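Local structure of metallo-beta-lactamase (Pseudomonas stutzeri, 4ZEJ) at residues V36-K40 / G41-I45; S122-D126 / G127-V131; G203-A206 / L207-H210. The protein probably hydrolyses the amide bond of beta-lactam antibiotics to give substituted beta-amino acids, as a zinc-dependent class B enzyme of the periplasm. All blocks are in the same frame, centred on the assembly; numbering follows the deposited sequence.

Interaction 1 (V36-K40 / G41-I45)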
# COMPACT_ATOMS: atom_id res chain seq x y z
N VAL A 36 -0.62 -9.59 -1.92
CA VAL A 36 -0.40 -10.29 -3.19
C VAL A 36 -1.78 -10.56 -3.77
O VAL A 36 -2.64 -11.16 -3.10
CB VAL A 36 0.35 -11.63 -3.03
CG1 VAL A 36 0.59 -12.28 -4.39
CG2 VAL A 36 1.68 -11.44 -2.31
N VAL A 37 -2.00 -10.10 -5.01
CA VAL A 37 -3.25 -10.27 -5.74
C VAL A 37 -3.01 -11.35 -6.79
O VAL A 37 -2.06 -11.24 -7.57
CB VAL A 37 -3.70 -8.95 -6.40
CG1 VAL A 37 -4.97 -9.14 -7.23
CG2 VAL A 37 -3.91 -7.86 -5.34
N ILE A 38 -3.87 -12.37 -6.79
CA ILE A 38 -3.78 -13.48 -7.74
C ILE A 38 -4.96 -13.40 -8.72
O ILE A 38 -6.09 -13.08 -8.34
CB ILE A 38 -3.81 -14.85 -7.03
CG1 ILE A 38 -2.76 -14.94 -5.91
CG2 ILE A 38 -3.62 -15.99 -8.01
CD1 ILE A 38 -1.32 -14.81 -6.35
N ASP A 39 -4.69 -13.71 -9.99
CA ASP A 39 -5.75 -13.82 -10.99
C ASP A 39 -5.23 -14.70 -12.13
O ASP A 39 -4.20 -14.38 -12.72
CB ASP A 39 -6.14 -12.44 -11.53
CG ASP A 39 -7.44 -12.45 -12.29
OD1 ASP A 39 -8.50 -12.68 -11.65
OD2 ASP A 39 -7.43 -12.22 -13.52
N LYS A 40 -5.92 -15.81 -12.40
CA LYS A 40 -5.62 -16.66 -13.55
C LYS A 40 -4.12 -17.01 -13.65
O LYS A 40 -3.50 -16.79 -14.70
CB LYS A 40 -6.09 -15.98 -14.84
CG LYS A 40 -7.55 -15.56 -14.85
CD LYS A 40 -7.93 -14.96 -16.19
CE LYS A 40 -9.27 -14.23 -16.13
NZ LYS A 40 -10.43 -15.17 -16.10
N GLY A 41 -3.54 -17.51 -12.57
CA GLY A 41 -2.13 -17.90 -12.56
C GLY A 41 -1.08 -16.78 -12.46
O GLY A 41 0.12 -17.06 -12.36
N ASN A 42 -1.53 -15.52 -12.48
CA ASN A 42 -0.64 -14.35 -12.34
C ASN A 42 -0.71 -13.80 -10.92
O ASN A 42 -1.72 -13.98 -10.26
CB ASN A 42 -1.06 -13.25 -13.31
CG ASN A 42 -1.00 -13.69 -14.75
OD1 ASN A 42 -0.01 -14.26 -15.18
ND2 ASN A 42 -2.07 -13.43 -15.50
N ALA A 43 0.37 -13.16 -10.47
CA ALA A 43 0.44 -12.49 -9.16
C ALA A 43 0.94 -11.07 -9.35
O ALA A 43 1.75 -10.79 -10.23
CB ALA A 43 1.37 -13.24 -8.21
N PHE A 44 0.45 -10.17 -8.50
CA PHE A 44 0.91 -8.80 -8.47
C PHE A 44 1.03 -8.37 -7.01
O PHE A 44 0.16 -8.69 -6.18
CB PHE A 44 -0.05 -7.89 -9.24
CG PHE A 44 0.58 -6.61 -9.71
CD1 PHE A 44 1.21 -6.55 -10.95
CD2 PHE A 44 0.55 -5.47 -8.92
CE1 PHE A 44 1.80 -5.37 -11.39
CE2 PHE A 44 1.14 -4.29 -9.36
CZ PHE A 44 1.76 -4.24 -10.59
N ILE A 45 2.11 -7.66 -6.70
CA ILE A 45 2.39 -7.21 -5.34
C ILE A 45 1.89 -5.78 -5.15
O ILE A 45 2.21 -4.92 -5.96
CB ILE A 45 3.92 -7.31 -5.04
CG1 ILE A 45 4.37 -8.79 -5.03
CG2 ILE A 45 4.26 -6.65 -3.71
CD1 ILE A 45 5.86 -8.99 -5.16
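I38 reaches across to A43 with the far end of its side chain: CD1 of I38 lies 3.6 Å from CB of A43. With chi1 at -52° and a further bend at chi2 the chain folds back over the neighbouring strand instead of standing straight off the sheet. V36 meets the same methyl beside it, its CG1 4.0 Å from A43 CB, the branch set anti to the backbone N (chi1 -178°). A small alanine suits a place where two branched side chains converge on one methyl and I62 of helix 52-64 also packs. The opposite face carries V37, D39, N42 and F44. Here the ring of F44 swings away from V37 toward V125 and V73, while D39 turns its carboxylate to K149, with which OD1 forms a salt bridge. These residues form a beta hairpin with a two-residue loop, K40-G41, joining strands 30-39 and 42-46 through a type I' turn from D39 to N42. K40 and G41 hold its corners with positive phi, a conformation glycine adopts easily. V37 and F44 bond in both directions; V37 N reaches F44 O at 2.8 Å, nearly straight at 176° and in the carbonyl plane. At the turn the fit is more oblique: N42 N approaches D39 O at 2.9 Å from above the carbonyl plane. N42 CB comes close to the same oxygen, 3.4 Å from D39 O.

Interaction 2 (S122-D126 / G127-V131)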
# COMPACT_ATOMS: atom_id res chain seq x y z
N SER A 122 -5.16 5.18 -12.83
CA SER A 122 -4.43 4.24 -13.66
C SER A 122 -5.00 2.84 -13.46
O SER A 122 -5.64 2.55 -12.44
CB SER A 122 -2.94 4.24 -13.29
OG SER A 122 -2.32 5.44 -13.69
N THR A 123 -4.75 2.00 -14.45
CA THR A 123 -5.21 0.63 -14.48
C THR A 123 -4.00 -0.29 -14.70
O THR A 123 -3.17 -0.04 -15.59
CB THR A 123 -6.24 0.49 -15.62
OG1 THR A 123 -7.45 1.13 -15.22
CG2 THR A 123 -6.54 -0.95 -15.93
N LEU A 124 -3.92 -1.35 -13.91
CA LEU A 124 -2.87 -2.37 -14.04
C LEU A 124 -3.49 -3.73 -14.30
O LEU A 124 -4.63 -3.98 -13.89
CB LEU A 124 -2.03 -2.44 -12.76
CG LEU A 124 -1.00 -1.34 -12.53
CD1 LEU A 124 -0.56 -1.35 -11.07
CD2 LEU A 124 0.19 -1.54 -13.46
N VAL A 125 -2.74 -4.60 -14.96
CA VAL A 125 -3.16 -5.97 -15.22
C VAL A 125 -4.58 -6.05 -15.84
O VAL A 125 -5.47 -6.72 -15.31
CB VAL A 125 -3.05 -6.85 -13.94
CG1 VAL A 125 -3.01 -8.34 -14.31
CG2 VAL A 125 -1.81 -6.50 -13.14
N ASP A 126 -4.78 -5.32 -16.94
CA ASP A 126 -6.01 -5.39 -17.75
C ASP A 126 -7.28 -5.17 -16.91
O ASP A 126 -8.23 -5.95 -16.99
CB ASP A 126 -6.09 -6.73 -18.49
CG ASP A 126 -4.94 -6.94 -19.47
OD1 ASP A 126 -5.02 -6.42 -20.60
OD2 ASP A 126 -3.97 -7.65 -19.11
N GLY A 127 -7.27 -4.14 -16.08
CA GLY A 127 -8.43 -3.77 -15.27
C GLY A 127 -8.56 -4.43 -13.90
O GLY A 127 -9.44 -4.05 -13.12
N LEU A 128 -7.70 -5.40 -13.59
CA LEU A 128 -7.76 -6.12 -12.31
C LEU A 128 -7.44 -5.20 -11.13
O LEU A 128 -8.01 -5.34 -10.05
CB LEU A 128 -6.76 -7.28 -12.32
CG LEU A 128 -6.61 -8.16 -11.07
CD1 LEU A 128 -7.83 -9.02 -10.86
CD2 LEU A 128 -5.37 -9.02 -11.17
N ILE A 129 -6.52 -4.27 -11.35
CA ILE A 129 -6.01 -3.40 -10.31
C ILE A 129 -6.20 -1.97 -10.78
O ILE A 129 -5.71 -1.59 -11.86
CB ILE A 129 -4.53 -3.71 -10.03
CG1 ILE A 129 -4.40 -5.09 -9.36
CG2 ILE A 129 -3.90 -2.65 -9.14
CD1 ILE A 129 -3.04 -5.73 -9.50
N GLU A 130 -6.95 -1.19 -10.01
CA GLU A 130 -7.16 0.22 -10.30
C GLU A 130 -6.44 1.05 -9.25
O GLU A 130 -6.54 0.76 -8.06
CB GLU A 130 -8.64 0.55 -10.33
CG GLU A 130 -9.39 -0.25 -11.40
CD GLU A 130 -10.85 0.15 -11.57
OE1 GLU A 130 -11.37 0.97 -10.78
OE2 GLU A 130 -11.49 -0.38 -12.51
N VAL A 131 -5.72 2.07 -9.70
CA VAL A 131 -4.98 3.00 -8.83
C VAL A 131 -5.67 4.36 -8.92
O VAL A 131 -5.92 4.86 -10.01
CB VAL A 131 -3.51 3.10 -9.27
CG1 VAL A 131 -2.71 4.04 -8.36
CG2 VAL A 131 -2.87 1.72 -9.29
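The backbones of S122-L124 and I129-V131 run antiparallel at an axis angle of 156°, S122 and V131 forming one hydrogen-bonded pair and L124 and I129 the next. Of these bonds L124 N to I129 O is short, 2.7 Å, and lies in the carbonyl plane, whereas the return bond from I129 N to L124 O stretches to 3.2 Å. The apolar side chains gather on one face. L124 and I129 cross obliquely, their CB atoms 3.9 Å apart, and L124 CD1 reaches on to V131 CG2 at 4.2 Å. V125 spreads its two methyls over different partners: with chi1 at -160°, CG1 is carried alongside L128, 4.0 Å from its CD2, while CG2 meets I129 CD1 at 3.9 Å. The V125 and L128 side chains run alongside each other in the same direction, and beta-branched valine can serve both neighbours from one short stem. On the other face T123 presses its methyl against the turn, CG2 standing 3.3 Å from G127 N; the hydroxyl is the branch turned toward E130. Polar T123 and E130 suit this more open face. G127 has positive phi, and a CB on it would collide with the carbonyl oxygen of D126, which explains glycine here. The chain reverses through a type I' turn from V125 to L128, with L128 N bonded to V125 O. Beyond it L128 and I129 both face L124, a classic beta bulge. This is therefore a bulged beta hairpin at the edge of the second sheet of the metallo-beta-lactamase fold, where 121-124 is an outermost strand and 129-132 pairs onward with 144-147.

Interaction 3 (G203-A206 / L207-H210)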
# COMPACT_ATOMS: atom_id res chain seq x y z
N GLY A 203 -10.58 -4.25 8.00
CA GLY A 203 -11.98 -4.11 8.35
C GLY A 203 -12.81 -3.77 7.13
O GLY A 203 -12.44 -4.13 6.01
N ASP A 204 -13.88 -3.03 7.35
CA ASP A 204 -14.78 -2.63 6.26
C ASP A 204 -14.64 -1.12 6.01
O ASP A 204 -13.64 -0.51 6.45
CB ASP A 204 -16.22 -3.12 6.54
CG ASP A 204 -16.91 -2.40 7.68
OD1 ASP A 204 -16.29 -1.55 8.36
OD2 ASP A 204 -18.10 -2.69 7.92
N ILE A 205 -15.63 -0.53 5.34
CA ILE A 205 -15.57 0.88 4.99
C ILE A 205 -15.49 1.80 6.23
O ILE A 205 -15.06 2.95 6.12
CB ILE A 205 -16.68 1.26 3.97
CG1 ILE A 205 -16.19 2.32 2.97
CG2 ILE A 205 -17.97 1.65 4.68
CD1 ILE A 205 -17.10 2.52 1.79
N ALA A 206 -15.88 1.28 7.41
CA ALA A 206 -15.69 1.98 8.69
C ALA A 206 -14.29 2.57 8.88
O ALA A 206 -14.15 3.64 9.48
CB ALA A 206 -16.03 1.08 9.86
N LEU A 207 -13.25 1.90 8.37
CA LEU A 207 -11.89 2.43 8.48
C LEU A 207 -11.77 3.81 7.82
O LEU A 207 -11.08 4.68 8.35
CB LEU A 207 -10.84 1.47 7.91
CG LEU A 207 -10.37 0.40 8.88
CD1 LEU A 207 -11.45 -0.60 9.16
CD2 LEU A 207 -9.13 -0.29 8.31
N LEU A 208 -12.40 3.99 6.67
CA LEU A 208 -12.38 5.31 6.00
C LEU A 208 -13.15 6.37 6.78
O LEU A 208 -12.71 7.52 6.86
CB LEU A 208 -12.91 5.22 4.55
CG LEU A 208 -11.89 4.94 3.46
CD1 LEU A 208 -12.62 4.62 2.16
CD2 LEU A 208 -11.01 6.17 3.27
N LYS A 209 -14.28 5.99 7.39
CA LYS A 209 -15.06 6.93 8.22
C LYS A 209 -14.28 7.35 9.47
O LYS A 209 -14.31 8.51 9.87
CB LYS A 209 -16.41 6.33 8.62
CG LYS A 209 -17.16 5.83 7.38
CD LYS A 209 -18.62 5.67 7.58
CE LYS A 209 -19.34 6.99 7.43
NZ LYS A 209 -20.76 6.75 7.74
N HIS A 210 -13.59 6.40 10.10
CA HIS A 210 -12.74 6.69 11.25
C HIS A 210 -11.57 7.59 10.86
O HIS A 210 -11.25 8.56 11.56
CB HIS A 210 -12.22 5.39 11.88
CG HIS A 210 -11.31 5.59 13.04
ND1 HIS A 210 -11.64 6.36 14.14
CD2 HIS A 210 -10.07 5.08 13.30
CE1 HIS A 210 -10.64 6.34 15.01
NE2 HIS A 210 -9.68 5.57 14.52
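L207 lays its CD1 against the loop just before the helix, 3.6 Å from the CA of G203 and 3.5 Å from D204 O. With chi1 at -85° CG leans to the backbone-N side, and the branched end turns back toward D204 and G203. Glycine fits at 203 because a CB there would point into that methyl. Further round, I205 and L208 touch more loosely, CG1 of I205 being 4.3 Å from CD1 of L208. These apolar contacts rest on the first turn of the helix. L207 N binds D204 O at 3.1 Å, coming from above the carbonyl plane, and H210 N binds A206 O at 2.9 Å in the regular helical pattern, almost in line with the C=O bond. Between them I205 O receives two weak bonds, from L208 N and K209 N, so one oxygen is shared where the helix is just taking shape. D204 is the capping residue: its OD1 accepts from A206 N at 3.0 Å, met from above the carboxylate plane. Aspartate suits this place because its short side chain can reach forward to the backbone N-H of A206 at the helix start, where a negative charge would probably also interact favourably with the positive end of the helix dipole. At the far end of the segment H210 extends its ring away from the turn, and NE2 bonds to the backbone O of S164. L207 O, in turn, accepts from the hydroxyl of T211, one turn on. The turn thus begins helix 206-218: L207 packs on V159 and L162, L208 on V159 and on A185 and L186 of helix 175-188, and G203 is tied by backbone bonding to V195 of strand 194-197.

Interactions 1 and 2 are both hairpins closed by type I' turns, but they belong to different sheets and meet face to face. F44 is wedged among L124, V125 and I129, and D39 packs its CB on L128, so the apolar faces of the two hairpins help fill the core between the sheets while their turns are more open. Only interaction 2 carries a bulge, and its outer face is polar, whereas both faces of interaction 1 are largely covered, one by helix 52-64. Interaction 3 stands apart, its centre 25 Å and 23 Å from the other two; it relies on side-chain capping and helical bonds instead of strand pairing, with L207 and L208 its buried side chains.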